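Local coordinates for protein ribonucleoside-diphosphate reductase (Pseudomonas aeruginosa, PDB 5IM3) that probably reduces ribonucleoside diphosphates to the deoxyribonucleotides needed for DNA synthesis, with thioredoxin as reductant, and binds the allosteric nucleotide dATP, at residues 525-530 with 534-539; 455-460 with 507-512. One frame throughout, in Å; residues are numbered along the deposited sequence.

Contact 1: 525-530 with 534-539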
loop_
_atom_site.group_PDB
_atom_site.type_symbol
_atom_site.label_atom_id
_atom_site.label_comp_id
_atom_site.label_asym_id
_atom_site.label_seq_id
_atom_site.Cartn_x
_atom_site.Cartn_y
_atom_site.Cartn_z
ATOM N N GLU A 525 38.790 11.334 -16.455
ATOM C CA GLU A 525 38.347 12.718 -16.552
ATOM C C GLU A 525 38.667 13.309 -17.921
ATOM O O GLU A 525 37.932 14.176 -18.406
ATOM C CB GLU A 525 38.980 13.548 -15.433
ATOM C CG GLU A 525 38.414 13.234 -14.050
ATOM C CD GLU A 525 39.088 14.017 -12.937
ATOM O OE1 GLU A 525 40.097 14.701 -13.209
ATOM O OE2 GLU A 525 38.604 13.947 -11.787
ATOM N N TYR A 526 39.741 12.841 -18.561
ATOM C CA TYR A 526 40.038 13.258 -19.928
ATOM C C TYR A 526 38.935 12.814 -20.881
ATOM O O TYR A 526 38.439 13.605 -21.689
ATOM C CB TYR A 526 41.395 12.694 -20.357
ATOM C CG TYR A 526 41.676 12.762 -21.842
ATOM C CD1 TYR A 526 42.252 13.891 -22.412
ATOM C CD2 TYR A 526 41.379 11.689 -22.672
ATOM C CE1 TYR A 526 42.515 13.952 -23.770
ATOM C CE2 TYR A 526 41.639 11.741 -24.030
ATOM C CZ TYR A 526 42.209 12.873 -24.572
ATOM O OH TYR A 526 42.469 12.924 -25.924
ATOM N N TYR A 527 38.531 11.544 -20.795
ATOM C CA TYR A 527 37.428 11.066 -21.620
ATOM C C TYR A 527 36.125 11.763 -21.262
ATOM O O TYR A 527 35.298 12.023 -22.143
ATOM C CB TYR A 527 37.279 9.549 -21.471
ATOM C CG TYR A 527 38.341 8.749 -22.195
ATOM C CD1 TYR A 527 38.698 9.052 -23.505
ATOM C CD2 TYR A 527 38.994 7.693 -21.569
ATOM C CE1 TYR A 527 39.664 8.329 -24.167
ATOM C CE2 TYR A 527 39.965 6.963 -22.226
ATOM C CZ TYR A 527 40.295 7.285 -23.526
ATOM O OH TYR A 527 41.260 6.563 -24.184
ATOM N N GLU A 528 35.928 12.074 -19.979
ATOM C CA GLU A 528 34.718 12.768 -19.554
ATOM C C GLU A 528 34.623 14.141 -20.209
ATOM O O GLU A 528 33.569 14.525 -20.727
ATOM C CB GLU A 528 34.701 12.891 -18.028
ATOM C CG GLU A 528 33.392 12.482 -17.371
ATOM C CD GLU A 528 33.401 12.701 -15.866
ATOM O OE1 GLU A 528 34.477 13.012 -15.313
ATOM O OE2 GLU A 528 32.328 12.565 -15.238
ATOM N N ALA A 529 35.726 14.896 -20.196
ATOM C CA ALA A 529 35.739 16.211 -20.828
ATOM C C ALA A 529 35.527 16.098 -22.332
ATOM O O ALA A 529 34.896 16.964 -22.948
ATOM C CB ALA A 529 37.059 16.918 -20.525
ATOM N N LEU A 530 36.051 15.034 -22.938
ATOM C CA LEU A 530 35.882 14.825 -24.370
ATOM C C LEU A 530 34.410 14.671 -24.729
ATOM O O LEU A 530 33.920 15.286 -25.683
ATOM C CB LEU A 530 36.673 13.590 -24.805
ATOM C CG LEU A 530 37.625 13.721 -25.988
ATOM C CD1 LEU A 530 38.696 14.770 -25.739
ATOM C CD2 LEU A 530 38.258 12.367 -26.244
ATOM N N GLY A 534 31.303 16.962 -27.200
ATOM C CA GLY A 534 30.789 16.320 -28.393
ATOM C C GLY A 534 31.792 15.530 -29.200
ATOM O O GLY A 534 31.470 15.116 -30.318
ATOM N N LYS A 535 32.995 15.299 -28.676
ATOM C CA LYS A 535 34.022 14.551 -29.389
ATOM C C LYS A 535 34.056 13.079 -28.993
ATOM O O LYS A 535 35.007 12.372 -29.344
ATOM C CB LYS A 535 35.390 15.202 -29.164
ATOM C CG LYS A 535 35.729 16.271 -30.200
ATOM C CD LYS A 535 36.851 17.190 -29.742
ATOM C CE LYS A 535 36.351 18.211 -28.726
ATOM N NZ LYS A 535 37.371 19.255 -28.422
ATOM N N LEU A 536 33.034 12.600 -28.278
ATOM C CA LEU A 536 32.892 11.174 -27.969
ATOM C C LEU A 536 31.391 10.898 -27.865
ATOM O O LEU A 536 30.804 10.970 -26.784
ATOM C CB LEU A 536 33.637 10.797 -26.696
ATOM C CG LEU A 536 33.603 9.327 -26.266
ATOM C CD1 LEU A 536 33.657 8.386 -27.461
ATOM C CD2 LEU A 536 34.761 9.042 -25.325
ATOM N N LYS A 537 30.788 10.568 -29.010
ATOM C CA LYS A 537 29.333 10.602 -29.141
ATOM C C LYS A 537 28.656 9.603 -28.210
ATOM O O LYS A 537 27.677 9.934 -27.533
ATOM C CB LYS A 537 28.944 10.331 -30.597
ATOM C CG LYS A 537 27.442 10.258 -30.871
ATOM C CD LYS A 537 26.769 11.609 -30.719
ATOM C CE LYS A 537 25.278 11.523 -31.018
ATOM N NZ LYS A 537 24.578 12.822 -30.789
ATOM N N LEU A 538 29.151 8.369 -28.174
ATOM C CA LEU A 538 28.457 7.294 -27.467
ATOM C C LEU A 538 28.782 7.385 -25.982
ATOM O O LEU A 538 29.838 6.932 -25.535
ATOM C CB LEU A 538 28.849 5.939 -28.041
ATOM C CG LEU A 538 28.160 4.727 -27.406
ATOM C CD1 LEU A 538 26.649 4.812 -27.573
ATOM C CD2 LEU A 538 28.694 3.436 -28.004
ATOM N N HIS A 539 27.868 7.966 -25.209
ATOM C CA HIS A 539 28.054 8.086 -23.770
ATOM C C HIS A 539 26.716 8.408 -23.119
ATOM O O HIS A 539 25.748 8.787 -23.783
ATOM C CB HIS A 539 29.094 9.157 -23.426
ATOM C CG HIS A 539 28.617 10.556 -23.653
ATOM N ND1 HIS A 539 28.538 11.121 -24.907
ATOM C CD2 HIS A 539 28.197 11.507 -22.786
ATOM C CE1 HIS A 539 28.089 12.359 -24.803
ATOM N NE2 HIS A 539 27.874 12.618 -23.526
#

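Contact 2: 455-460 with 507-512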
loop_
_atom_site.group_PDB
_atom_site.type_symbol
_atom_site.label_atom_id
_atom_site.label_comp_id
_atom_site.label_asym_id
_atom_site.label_seq_id
_atom_site.Cartn_x
_atom_site.Cartn_y
_atom_site.Cartn_z
ATOM N N GLU A 455 32.587 -3.312 -14.964
ATOM C CA GLU A 455 33.028 -2.058 -14.375
ATOM C C GLU A 455 31.925 -1.004 -14.485
ATOM O O GLU A 455 31.094 -1.038 -15.398
ATOM C CB GLU A 455 34.312 -1.581 -15.057
ATOM C CG GLU A 455 35.151 -0.620 -14.230
ATOM C CD GLU A 455 36.596 -0.558 -14.687
ATOM O OE1 GLU A 455 37.125 -1.594 -15.152
ATOM O OE2 GLU A 455 37.209 0.523 -14.579
ATOM N N THR A 456 31.929 -0.057 -13.538
ATOM C CA THR A 456 30.750 0.769 -13.279
ATOM C C THR A 456 30.499 1.843 -14.337
ATOM O O THR A 456 29.384 2.377 -14.398
ATOM C CB THR A 456 30.870 1.429 -11.901
ATOM O OG1 THR A 456 31.314 0.458 -10.944
ATOM C CG2 THR A 456 29.525 1.973 -11.450
ATOM N N TRP A 457 31.489 2.180 -15.160
ATOM C CA TRP A 457 31.279 3.107 -16.266
ATOM C C TRP A 457 30.837 2.408 -17.548
ATOM O O TRP A 457 30.554 3.086 -18.542
ATOM C CB TRP A 457 32.553 3.918 -16.542
ATOM C CG TRP A 457 33.795 3.088 -16.706
ATOM C CD1 TRP A 457 34.778 2.895 -15.778
ATOM C CD2 TRP A 457 34.188 2.343 -17.866
ATOM N NE1 TRP A 457 35.757 2.081 -16.287
ATOM C CE2 TRP A 457 35.419 1.724 -17.566
ATOM C CE3 TRP A 457 33.620 2.137 -19.126
ATOM C CZ2 TRP A 457 36.092 0.917 -18.479
ATOM C CZ3 TRP A 457 34.292 1.332 -20.035
ATOM C CH2 TRP A 457 35.514 0.734 -19.706
ATOM N N HIS A 458 30.773 1.078 -17.550
ATOM C CA HIS A 458 30.385 0.340 -18.744
ATOM C C HIS A 458 28.960 0.700 -19.149
ATOM O O HIS A 458 28.055 0.755 -18.314
ATOM C CB HIS A 458 30.501 -1.160 -18.480
ATOM C CG HIS A 458 30.512 -2.003 -19.718
ATOM N ND1 HIS A 458 29.368 -2.300 -20.427
ATOM C CD2 HIS A 458 31.525 -2.634 -20.357
ATOM C CE1 HIS A 458 29.677 -3.069 -21.456
ATOM N NE2 HIS A 458 30.979 -3.288 -21.435
ATOM N N LEU A 459 28.762 0.936 -20.446
ATOM C CA LEU A 459 27.478 1.440 -20.917
ATOM C C LEU A 459 26.336 0.448 -20.725
ATOM O O LEU A 459 25.171 0.862 -20.724
ATOM C CB LEU A 459 27.577 1.837 -22.391
ATOM C CG LEU A 459 27.413 3.334 -22.638
ATOM C CD1 LEU A 459 27.632 3.637 -24.103
ATOM C CD2 LEU A 459 26.038 3.805 -22.195
ATOM N N ASP A 460 26.631 -0.837 -20.552
ATOM C CA ASP A 460 25.597 -1.827 -20.284
ATOM C C ASP A 460 25.328 -2.006 -18.792
ATOM O O ASP A 460 24.575 -2.911 -18.417
ATOM C CB ASP A 460 25.978 -3.175 -20.907
ATOM C CG ASP A 460 26.018 -3.132 -22.428
ATOM O OD1 ASP A 460 25.301 -2.307 -23.031
ATOM O OD2 ASP A 460 26.765 -3.939 -23.017
ATOM N N SER A 507 35.056 -0.024 -26.147
ATOM C CA SER A 507 35.698 0.093 -27.454
ATOM C C SER A 507 36.106 1.527 -27.772
ATOM O O SER A 507 37.024 1.732 -28.572
ATOM C CB SER A 507 34.777 -0.442 -28.551
ATOM O OG SER A 507 33.503 0.171 -28.499
ATOM N N ASP A 508 35.448 2.518 -27.174
ATOM C CA ASP A 508 35.883 3.902 -27.303
ATOM C C ASP A 508 36.932 4.295 -26.271
ATOM O O ASP A 508 37.633 5.293 -26.472
ATOM C CB ASP A 508 34.687 4.848 -27.177
ATOM C CG ASP A 508 33.724 4.736 -28.343
ATOM O OD1 ASP A 508 34.179 4.804 -29.508
ATOM O OD2 ASP A 508 32.511 4.572 -28.096
ATOM N N VAL A 509 37.056 3.542 -25.182
ATOM C CA VAL A 509 38.000 3.860 -24.116
ATOM C C VAL A 509 38.731 2.579 -23.724
ATOM O O VAL A 509 38.682 2.168 -22.557
ATOM C CB VAL A 509 37.278 4.498 -22.917
ATOM C CG1 VAL A 509 36.742 5.880 -23.299
ATOM C CG2 VAL A 509 36.134 3.606 -22.425
ATOM N N PRO A 510 39.438 1.929 -24.653
ATOM C CA PRO A 510 39.962 0.581 -24.373
ATOM C C PRO A 510 41.046 0.537 -23.311
ATOM O O PRO A 510 41.376 -0.562 -22.847
ATOM C CB PRO A 510 40.506 0.127 -25.735
ATOM C CG PRO A 510 40.783 1.394 -26.486
ATOM C CD PRO A 510 39.747 2.375 -26.026
ATOM N N ASP A 511 41.597 1.676 -22.902
ATOM C CA ASP A 511 42.690 1.696 -21.939
ATOM C C ASP A 511 42.223 1.837 -20.495
ATOM O O ASP A 511 43.021 1.601 -19.583
ATOM C CB ASP A 511 43.671 2.829 -22.280
ATOM C CG ASP A 511 42.978 4.169 -22.475
ATOM O OD1 ASP A 511 41.871 4.193 -23.052
ATOM O OD2 ASP A 511 43.544 5.200 -22.052
ATOM N N LEU A 512 40.953 2.181 -20.261
ATOM C CA LEU A 512 40.488 2.453 -18.901
ATOM C C LEU A 512 40.506 1.202 -18.034
ATOM O O LEU A 512 40.941 1.243 -16.877
ATOM C CB LEU A 512 39.073 3.039 -18.929
ATOM C CG LEU A 512 38.889 4.518 -19.274
ATOM C CD1 LEU A 512 37.430 4.908 -19.078
ATOM C CD2 LEU A 512 39.792 5.418 -18.437
#

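Contact 1: 525-530 with 534-539
Leu530 and Lys535 meet where helix 517-532 ends and the chain turns off toward strand 539-543. Lys535 N donates to Leu530 O at 3.1 Å with an N-H...O angle of 149°. This is the long backbone bond of a Schellman motif, and Gly534, with its positive phi of 66°, is the C-prime residue that lets the chain reverse. The apolar part follows the same pairing: Leu530 CG lies 4.2 Å from Lys535 CB, and the two side chains cross at about a right angle. Only the root of the lysine packs here; the rest of the chain, bent at chi3, leads away from the contact.

One residue further on, Leu536 turns toward the helix. With CG anti to the backbone N (chi1 -179°), its CD2 comes within 4.3 Å of Tyr527 CD1, meeting the ring obliquely. Leu536 also packs on Phe504 of strand 500-504. Behind this first shell the Tyr527 ring is steadied on one face by its neighbour Tyr526, whose CD2 sits 3.8 Å above the ring plane, offset toward the rim. The phenol oxygen finds its hydrogen-bond partner in Asp511.

The segment 534-539 has its own brace. His539 ND1 donates to Lys537 O at 3.0 Å and, weakly, to Leu536 O, so one imidazole N-H is shared between two successive carbonyls, reaching that of Lys537 from above its plane. On the helix, Glu528 is held by a salt bridge to Arg494.

Capping thus satisfies a carbonyl oxygen that the finished helix has no further turn to bond, while the Leu530-Lys535 apolar contact lies beside it. The lysine can probably keep its charge near solvent at little cost, since its aliphatic root alone takes part in this surface contact.

Contact 2: 455-460 with 507-512
Trp457 packs against Leu512 and Val509, and its indole forms the dense, fully buried part of the contact. Leu512 CD1 sits over one face of the ring as a CH-pi partner, 4.3 Å from the six-membered centroid and 18° off its normal. Beside it Leu512 CB presses on Trp457 CZ2 at 3.7 Å. Val509, with CG1 beside its backbone N (chi1 -68°), leaves CG2 to come in obliquely, 3.8 Å from Trp457 CZ3. Glu455 CB meets the opposite face near the NE1 rim, so each face has an aliphatic neighbour, though not over the same ring.

The far side of 507-512 is looser. A type I turn, closed by Leu512 N to Val509 O, directs Val509 and Leu512 inward while Pro510 between them points away, exposed; partly exposed Asp511 forms a salt bridge with Arg523.

Trp457 NE1 gives a weak hydrogen bond to Glu455 OE2, short at 2.7 Å but bent to 142°. The same oxygen forms a salt bridge with Lys566, and OE1 bonds to His513 ND1. A buried carboxylate gripped at both oxygens would probably remain ionised; its weak bond adds a polar tie to the indole edge while aliphatic carbons pack on both faces.

In the fold
Contact 2 comes first along the chain and closes before contact 1 opens; their centres are 12 Å apart at the same edge of the barrel domain. Segment 455-460 leaves strand 450-455 of the parallel part of the barrel sheet, whereas 507-512 leads from strand 500-504 into helix 517-532, whose end forms contact 1. The contacts touch directly: Tyr527 CD2 lies 3.4 Å from Val509 CG1, and Leu538 CG packs 3.5 Å from Leu459 CD1. Helix 517-532 and the following loop therefore pack against the loop after a barrel strand. Trp457 lies about 13 Å from bound dATP, and His458 bonds Val409 O of its pocket, so contact 2 reaches the second shell while contact 1 lies near the surface.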